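Local structure of serpin B3 (Homo sapiens, 2ZV6) at residues Leu49-Leu54 against Asn116-Glu121; Asn182-Leu187 against Arg332-Ser337; Asn189-Lys194 against His341-Glu346. The protein probably inhibits proteases, as other inhibitory serpins do, by offering a reactive-site loop as bait that the target enzyme attacks. One frame throughout, in Å; residues are numbered along the deposited sequence.

Contact 1: Leu49-Leu54 against Asn116-Glu121; sequences LGMVLL and NKLFGE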
# COMPACT_ATOMS: atom_id res chain seq x y z
N LEU A 49 7.28 -0.26 9.42
CA LEU A 49 8.22 0.64 10.09
C LEU A 49 7.96 0.81 11.57
O LEU A 49 8.87 1.17 12.32
CB LEU A 49 8.17 2.02 9.44
CG LEU A 49 8.50 2.11 7.96
CD1 LEU A 49 8.95 3.53 7.63
CD2 LEU A 49 9.59 1.11 7.62
N GLY A 50 6.72 0.59 11.99
CA GLY A 50 6.39 0.71 13.40
C GLY A 50 6.93 -0.50 14.15
O GLY A 50 7.22 -0.42 15.35
N MET A 51 7.06 -1.60 13.42
CA MET A 51 7.56 -2.84 13.99
C MET A 51 9.06 -2.65 14.19
O MET A 51 9.62 -3.00 15.23
CB MET A 51 7.26 -4.02 13.04
CG MET A 51 8.36 -5.06 12.90
SD MET A 51 8.36 -5.84 11.25
CE MET A 51 8.65 -7.55 11.66
N VAL A 52 9.69 -2.07 13.18
CA VAL A 52 11.12 -1.81 13.26
C VAL A 52 11.37 -0.73 14.28
O VAL A 52 12.27 -0.85 15.10
CB VAL A 52 11.66 -1.36 11.91
CG1 VAL A 52 12.81 -0.40 12.12
CG2 VAL A 52 12.08 -2.56 11.11
N LEU A 53 10.56 0.33 14.24
CA LEU A 53 10.72 1.44 15.18
C LEU A 53 10.75 0.93 16.62
O LEU A 53 11.39 1.51 17.49
CB LEU A 53 9.58 2.46 15.01
CG LEU A 53 9.48 3.47 16.16
CD1 LEU A 53 10.65 4.42 16.12
CD2 LEU A 53 8.19 4.24 16.05
N LEU A 54 10.03 -0.16 16.86
CA LEU A 54 9.99 -0.76 18.19
C LEU A 54 11.42 -0.97 18.67
O LEU A 54 11.83 -0.41 19.69
CB LEU A 54 9.28 -2.10 18.14
CG LEU A 54 7.86 -2.18 18.72
CD1 LEU A 54 7.46 -3.64 18.79
CD2 LEU A 54 7.81 -1.52 20.10
N ASN A 116 4.30 -9.53 6.08
CA ASN A 116 5.30 -8.60 6.61
C ASN A 116 6.27 -9.16 7.68
O ASN A 116 5.94 -9.20 8.87
CB ASN A 116 4.60 -7.36 7.18
CG ASN A 116 5.56 -6.24 7.53
OD1 ASN A 116 5.62 -5.79 8.68
ND2 ASN A 116 6.32 -5.78 6.54
N LYS A 117 7.48 -9.55 7.25
CA LYS A 117 8.49 -10.08 8.17
C LYS A 117 9.92 -9.50 8.07
O LYS A 117 10.34 -8.99 7.02
CB LYS A 117 8.59 -11.59 8.02
CG LYS A 117 9.01 -12.28 9.30
CD LYS A 117 9.88 -13.47 9.04
CE LYS A 117 9.06 -14.74 9.07
NZ LYS A 117 9.61 -15.74 8.12
N LEU A 118 10.65 -9.60 9.18
CA LEU A 118 12.03 -9.13 9.29
C LEU A 118 12.94 -10.32 9.08
O LEU A 118 12.81 -11.33 9.76
CB LEU A 118 12.30 -8.58 10.70
CG LEU A 118 13.08 -7.29 10.98
CD1 LEU A 118 13.23 -6.43 9.71
CD2 LEU A 118 12.34 -6.51 12.07
N PHE A 119 13.86 -10.23 8.14
CA PHE A 119 14.79 -11.33 7.92
C PHE A 119 16.20 -10.84 8.28
O PHE A 119 16.71 -9.89 7.69
CB PHE A 119 14.72 -11.81 6.46
CG PHE A 119 13.52 -12.67 6.17
CD1 PHE A 119 12.23 -12.17 6.32
CD2 PHE A 119 13.68 -13.99 5.76
CE1 PHE A 119 11.12 -12.97 6.06
CE2 PHE A 119 12.58 -14.80 5.50
CZ PHE A 119 11.29 -14.28 5.65
N GLY A 120 16.82 -11.48 9.26
CA GLY A 120 18.14 -11.04 9.65
C GLY A 120 19.17 -12.14 9.65
O GLY A 120 18.84 -13.32 9.64
N GLU A 121 20.44 -11.73 9.63
CA GLU A 121 21.56 -12.66 9.67
C GLU A 121 21.48 -13.49 10.95
O GLU A 121 21.16 -12.96 12.02
CB GLU A 121 22.87 -11.88 9.64
CG GLU A 121 23.79 -12.29 8.53
CD GLU A 121 24.36 -13.66 8.77
OE1 GLU A 121 24.25 -14.52 7.87
OE2 GLU A 121 24.93 -13.88 9.87
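Met51 does most of the touching here, its flexible thioether reaching from helix 42-54 to the backbone and side chains of strand 112-121. SD lies 3.8 Å from OD1 of Asn116, the two side chains running side by side with their ends pointing opposite ways. A bend at the last torsion, chi3 -139°, carries the methyl group onward to Leu118, where CE stands 3.8 Å from the backbone N and 3.9 Å from CD2. A long, unbranched and polarisable side chain suits this place, because it can reach from a side-chain amide oxygen to an aliphatic branch two residues on. In the serpin fold this helix, called B, lies against one face of the large central sheet A, and strand 112-121 is the strand of that sheet known as s2A. Lys117 points away from the helix and meets Trp161 in a cation-pi contact, whereas Asn116 and Leu118 turn toward it. Next along the helix, Val52 brings CG2 to 4.1 Å from CD2 of Leu118; the two side chains cross at about a right angle. Val52, short and branched at CB, touches leucines of two strands, Leu118 and Leu187 of strand 185-193. Leu118 packs in turn on Tyr130 of helix 128-138, and the hydroxyl of that tyrosine hydrogen-bonds to the backbone O of Met51.

Contact 2: Asn182-Leu187 against Arg332-Ser337; sequences NTTLVL and RGLVLS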
# COMPACT_ATOMS: atom_id res chain seq x y z
N ASN A 182 26.55 -9.69 2.08
CA ASN A 182 26.79 -8.71 3.13
C ASN A 182 25.51 -8.04 3.62
O ASN A 182 25.48 -6.83 3.83
CB ASN A 182 27.78 -7.64 2.64
CG ASN A 182 29.18 -7.82 3.20
OD1 ASN A 182 29.57 -8.92 3.60
ND2 ASN A 182 29.95 -6.73 3.24
N THR A 183 24.46 -8.83 3.80
CA THR A 183 23.19 -8.28 4.27
C THR A 183 22.94 -8.57 5.74
O THR A 183 23.05 -9.71 6.19
CB THR A 183 22.02 -8.86 3.49
OG1 THR A 183 22.37 -8.99 2.11
CG2 THR A 183 20.81 -7.95 3.63
N THR A 184 22.62 -7.52 6.50
CA THR A 184 22.34 -7.69 7.92
C THR A 184 20.85 -7.93 8.08
O THR A 184 20.41 -9.02 8.47
CB THR A 184 22.68 -6.42 8.72
OG1 THR A 184 22.92 -5.32 7.82
CG2 THR A 184 23.90 -6.65 9.59
N LEU A 185 20.07 -6.90 7.75
CA LEU A 185 18.62 -6.91 7.87
C LEU A 185 17.95 -6.75 6.51
O LEU A 185 18.59 -6.35 5.53
CB LEU A 185 18.17 -5.77 8.79
CG LEU A 185 17.03 -5.97 9.78
CD1 LEU A 185 16.75 -7.46 9.97
CD2 LEU A 185 17.39 -5.30 11.11
N VAL A 186 16.66 -7.06 6.46
CA VAL A 186 15.86 -6.95 5.24
C VAL A 186 14.38 -7.00 5.61
O VAL A 186 13.83 -8.06 5.91
CB VAL A 186 16.12 -8.11 4.25
CG1 VAL A 186 15.11 -8.05 3.12
CG2 VAL A 186 17.52 -8.03 3.68
N LEU A 187 13.73 -5.85 5.57
CA LEU A 187 12.31 -5.78 5.89
C LEU A 187 11.50 -6.13 4.66
O LEU A 187 11.65 -5.51 3.61
CB LEU A 187 11.95 -4.37 6.36
CG LEU A 187 10.53 -4.09 6.85
CD1 LEU A 187 9.78 -5.38 7.16
CD2 LEU A 187 10.61 -3.24 8.10
N ARG A 332 24.23 -2.70 19.40
CA ARG A 332 24.18 -2.02 18.11
C ARG A 332 25.01 -2.83 17.13
O ARG A 332 25.75 -3.73 17.54
CB ARG A 332 24.79 -0.62 18.21
CG ARG A 332 24.07 0.33 19.13
CD ARG A 332 24.36 1.74 18.71
NE ARG A 332 24.89 1.76 17.35
CZ ARG A 332 25.34 2.84 16.74
NH1 ARG A 332 25.34 4.01 17.37
NH2 ARG A 332 25.80 2.76 15.50
N GLY A 333 24.89 -2.52 15.84
CA GLY A 333 25.66 -3.26 14.85
C GLY A 333 24.77 -3.82 13.78
O GLY A 333 25.21 -4.22 12.71
N LEU A 334 23.48 -3.86 14.08
CA LEU A 334 22.50 -4.35 13.13
C LEU A 334 22.08 -3.13 12.28
O LEU A 334 21.75 -2.07 12.83
CB LEU A 334 21.32 -4.95 13.88
CG LEU A 334 20.32 -5.83 13.13
CD1 LEU A 334 21.01 -6.80 12.13
CD2 LEU A 334 19.52 -6.56 14.19
N VAL A 335 22.13 -3.29 10.97
CA VAL A 335 21.78 -2.18 10.09
C VAL A 335 20.86 -2.63 8.97
O VAL A 335 21.22 -3.53 8.19
CB VAL A 335 23.03 -1.55 9.42
CG1 VAL A 335 22.61 -0.58 8.36
CG2 VAL A 335 23.89 -0.83 10.43
N LEU A 336 19.70 -1.98 8.89
CA LEU A 336 18.71 -2.26 7.86
C LEU A 336 19.42 -2.11 6.51
O LEU A 336 20.05 -1.07 6.25
CB LEU A 336 17.55 -1.28 7.95
CG LEU A 336 16.14 -1.81 7.62
CD1 LEU A 336 15.28 -0.65 7.15
CD2 LEU A 336 16.20 -2.90 6.54
N SER A 337 19.30 -3.14 5.68
CA SER A 337 19.96 -3.18 4.38
C SER A 337 18.98 -3.40 3.24
O SER A 337 19.11 -4.36 2.49
CB SER A 337 21.00 -4.30 4.39
OG SER A 337 21.25 -4.73 5.73
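Thr184 and Ser337 turn their side chains toward each other where two strands of serpin sheet A, strands 185-193 and 336-346, begin to run together. The chains have yet to come into line, their touching parts pointing 70° apart, and side-chain hydroxyls take part in the bonding. Thr184 donates its backbone N to OG of Ser337 at 3.2 Å; its own OG1 is modelled improbably close to O of Val335, so the details of that bond are doubtful. Leu334 brings CD1 alongside, 3.8 Å from CB of Thr184 and 3.9 Å from its methyl CG2. Threonine suits the spot, with an apolar flank for Leu334 and a hydroxyl near Val335 O. Leu185 meets Leu334 differently: their side chains cross at about a right angle, CD2 of Leu185 lying 3.6 Å from CG of Leu334, and Met328 of helix 326-329 packs on both. Leu336 puts CD2 4.1 Å from CB of Leu185. With CG2 anti to the backbone N, the methyl of Thr183 is carried to 3.7 Å from CB of Ser337, leaving OG1 to hydrogen-bond O of Gly180. Serine is small enough to fit among these threonines and still bond. Besides accepting from Thr184 N, its OG could give its proton to O of Val335 or of Leu185. Ser337 N also donates to Leu185 O, over 3.3 Å, from above the carbonyl plane, 62° out of it.

Contact 3: Asn189-Lys194 against His341-Glu346; sequences NAIYFK and HKAFVE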
# COMPACT_ATOMS: atom_id res chain seq x y z
N ASN A 189 7.71 -6.61 2.92
CA ASN A 189 6.37 -6.07 3.08
C ASN A 189 5.47 -6.32 1.88
O ASN A 189 5.08 -5.38 1.19
CB ASN A 189 6.46 -4.56 3.35
CG ASN A 189 5.26 -4.02 4.09
OD1 ASN A 189 4.41 -4.78 4.56
ND2 ASN A 189 5.18 -2.70 4.20
N ALA A 190 5.16 -7.59 1.63
CA ALA A 190 4.28 -7.95 0.52
C ALA A 190 2.82 -7.86 1.01
O ALA A 190 2.55 -7.92 2.21
CB ALA A 190 4.59 -9.36 0.04
N ILE A 191 1.89 -7.69 0.07
CA ILE A 191 0.48 -7.57 0.43
C ILE A 191 -0.43 -7.80 -0.76
O ILE A 191 -0.22 -7.25 -1.84
CB ILE A 191 0.15 -6.20 1.03
CG1 ILE A 191 -1.32 -6.18 1.44
CG2 ILE A 191 0.46 -5.08 0.02
CD1 ILE A 191 -1.62 -5.23 2.59
N TYR A 192 -1.45 -8.62 -0.55
CA TYR A 192 -2.41 -8.95 -1.59
C TYR A 192 -3.85 -8.68 -1.15
O TYR A 192 -4.20 -8.93 0.00
CB TYR A 192 -2.29 -10.42 -1.99
CG TYR A 192 -3.46 -10.85 -2.83
CD1 TYR A 192 -3.38 -10.85 -4.22
CD2 TYR A 192 -4.67 -11.19 -2.24
CE1 TYR A 192 -4.48 -11.17 -5.00
CE2 TYR A 192 -5.78 -11.51 -3.00
CZ TYR A 192 -5.68 -11.50 -4.38
OH TYR A 192 -6.78 -11.80 -5.15
N PHE A 193 -4.67 -8.18 -2.07
CA PHE A 193 -6.06 -7.90 -1.75
C PHE A 193 -7.01 -7.95 -2.95
O PHE A 193 -6.67 -7.52 -4.05
CB PHE A 193 -6.18 -6.53 -1.08
CG PHE A 193 -7.58 -6.13 -0.78
CD1 PHE A 193 -8.37 -5.51 -1.75
CD2 PHE A 193 -8.12 -6.32 0.49
CE1 PHE A 193 -9.66 -5.09 -1.46
CE2 PHE A 193 -9.41 -5.90 0.79
CZ PHE A 193 -10.19 -5.28 -0.19
N LYS A 194 -8.20 -8.49 -2.70
CA LYS A 194 -9.23 -8.62 -3.73
C LYS A 194 -10.58 -8.67 -3.04
O LYS A 194 -10.98 -9.71 -2.52
CB LYS A 194 -9.01 -9.91 -4.54
CG LYS A 194 -10.11 -10.20 -5.54
CD LYS A 194 -9.61 -11.08 -6.67
CE LYS A 194 -10.67 -12.10 -7.10
NZ LYS A 194 -10.08 -13.24 -7.86
N HIS A 341 8.81 -3.76 -0.69
CA HIS A 341 7.36 -3.59 -0.59
C HIS A 341 6.71 -4.00 -1.90
O HIS A 341 7.18 -3.64 -2.97
CB HIS A 341 6.96 -2.14 -0.30
CG HIS A 341 5.47 -1.96 -0.15
ND1 HIS A 341 4.67 -1.55 -1.19
CD2 HIS A 341 4.65 -2.12 0.92
CE1 HIS A 341 3.41 -1.47 -0.77
NE2 HIS A 341 3.38 -1.81 0.50
N LYS A 342 5.62 -4.76 -1.81
CA LYS A 342 4.95 -5.24 -3.01
C LYS A 342 3.45 -5.38 -2.83
O LYS A 342 2.99 -6.22 -2.06
CB LYS A 342 5.52 -6.59 -3.42
CG LYS A 342 5.09 -7.03 -4.80
CD LYS A 342 6.12 -7.98 -5.36
CE LYS A 342 5.66 -8.65 -6.64
NZ LYS A 342 6.73 -9.54 -7.19
N ALA A 343 2.70 -4.56 -3.56
CA ALA A 343 1.24 -4.60 -3.48
C ALA A 343 0.69 -5.29 -4.72
O ALA A 343 1.25 -5.16 -5.81
CB ALA A 343 0.68 -3.19 -3.35
N PHE A 344 -0.39 -6.04 -4.53
CA PHE A 344 -1.06 -6.75 -5.61
C PHE A 344 -2.58 -6.80 -5.38
O PHE A 344 -3.09 -7.69 -4.70
CB PHE A 344 -0.52 -8.18 -5.76
CG PHE A 344 -0.98 -8.89 -7.02
CD1 PHE A 344 -0.68 -10.23 -7.23
CD2 PHE A 344 -1.70 -8.21 -8.00
CE1 PHE A 344 -1.09 -10.89 -8.39
CE2 PHE A 344 -2.12 -8.86 -9.16
CZ PHE A 344 -1.81 -10.20 -9.36
N VAL A 345 -3.28 -5.84 -5.96
CA VAL A 345 -4.74 -5.78 -5.85
C VAL A 345 -5.40 -6.23 -7.14
O VAL A 345 -4.87 -6.06 -8.23
CB VAL A 345 -5.22 -4.36 -5.56
CG1 VAL A 345 -5.14 -3.53 -6.84
CG2 VAL A 345 -6.64 -4.40 -5.04
N GLU A 346 -6.58 -6.82 -7.01
CA GLU A 346 -7.30 -7.28 -8.17
C GLU A 346 -8.73 -6.78 -8.12
O GLU A 346 -9.43 -6.92 -7.12
CB GLU A 346 -7.28 -8.81 -8.23
CG GLU A 346 -6.46 -9.40 -9.38
CD GLU A 346 -5.98 -10.82 -9.09
OE1 GLU A 346 -5.71 -11.59 -10.04
OE2 GLU A 346 -5.88 -11.16 -7.89
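Parallel pairing of strands 185-193 and 336-346, known in serpin sheet A as s3A and s5A and adjacent here, marks the native form of the fold; in inhibitory serpins the cleaved reactive-site loop inserts between these two strands. Asn189 and His341 lie at the shutter, the mid-sheet region over helix 42-54. The amide of Asn189 meets the imidazole at its edge, ND2 3.4 Å from CD2 of His341 and the planes 75° apart, while NE2 of His341 makes a weak hydrogen bond to Ser44 OG. Five backbone bonds follow in regular register, from Lys342 N to Asn189 O (3.1 Å) through to Glu346 N to Phe193 O (3.0 Å). Ile191 and Ala343 share the face of Asn189; the small Ala343 lets CG2 of Ile191 lie 3.9 Å from its CB. Further on, Phe193 and Val345 lie side by side, with Val345 CG2 in the plane of the ring, at its edge. On the opposite face the edge of Tyr192 meets the face of Phe344 in a T-shaped stack, planes at 89° and centroids 5.8 Å apart. A tyrosine can reach beyond its neighbour: CG anti to the backbone N (chi1 167°) sends OH to Glu346, whose OE2 accepts its proton at 3.0 Å. Hydrogen bonds, ring packing and this hydroxyl-carboxylate link would probably have to give way if, as in other inhibitory serpins, the loop entered as a strand.

How the contacts relate
All three contacts meet on strand 185-193 or its neighbour 112-121. Contacts 1 and 2, with centres 10 Å apart, are joined by probable backbone hydrogen bonds, Glu121 N to Thr184 O at 3.0 Å and Phe119 N to Val186 O at 3.1 Å. Contacts 1 and 3 lie 18 Å apart between centres, yet Asn116 ND2 comes within 2.9 Å of Asn189 OD1. Contacts 2 and 3 follow the same pair of strands, their centres 24 Å apart: contact 2 lies at the starts of the two strands, the end far from the reactive-site loop, while contact 3 leads toward that loop, which follows strand 336-346 in the chain.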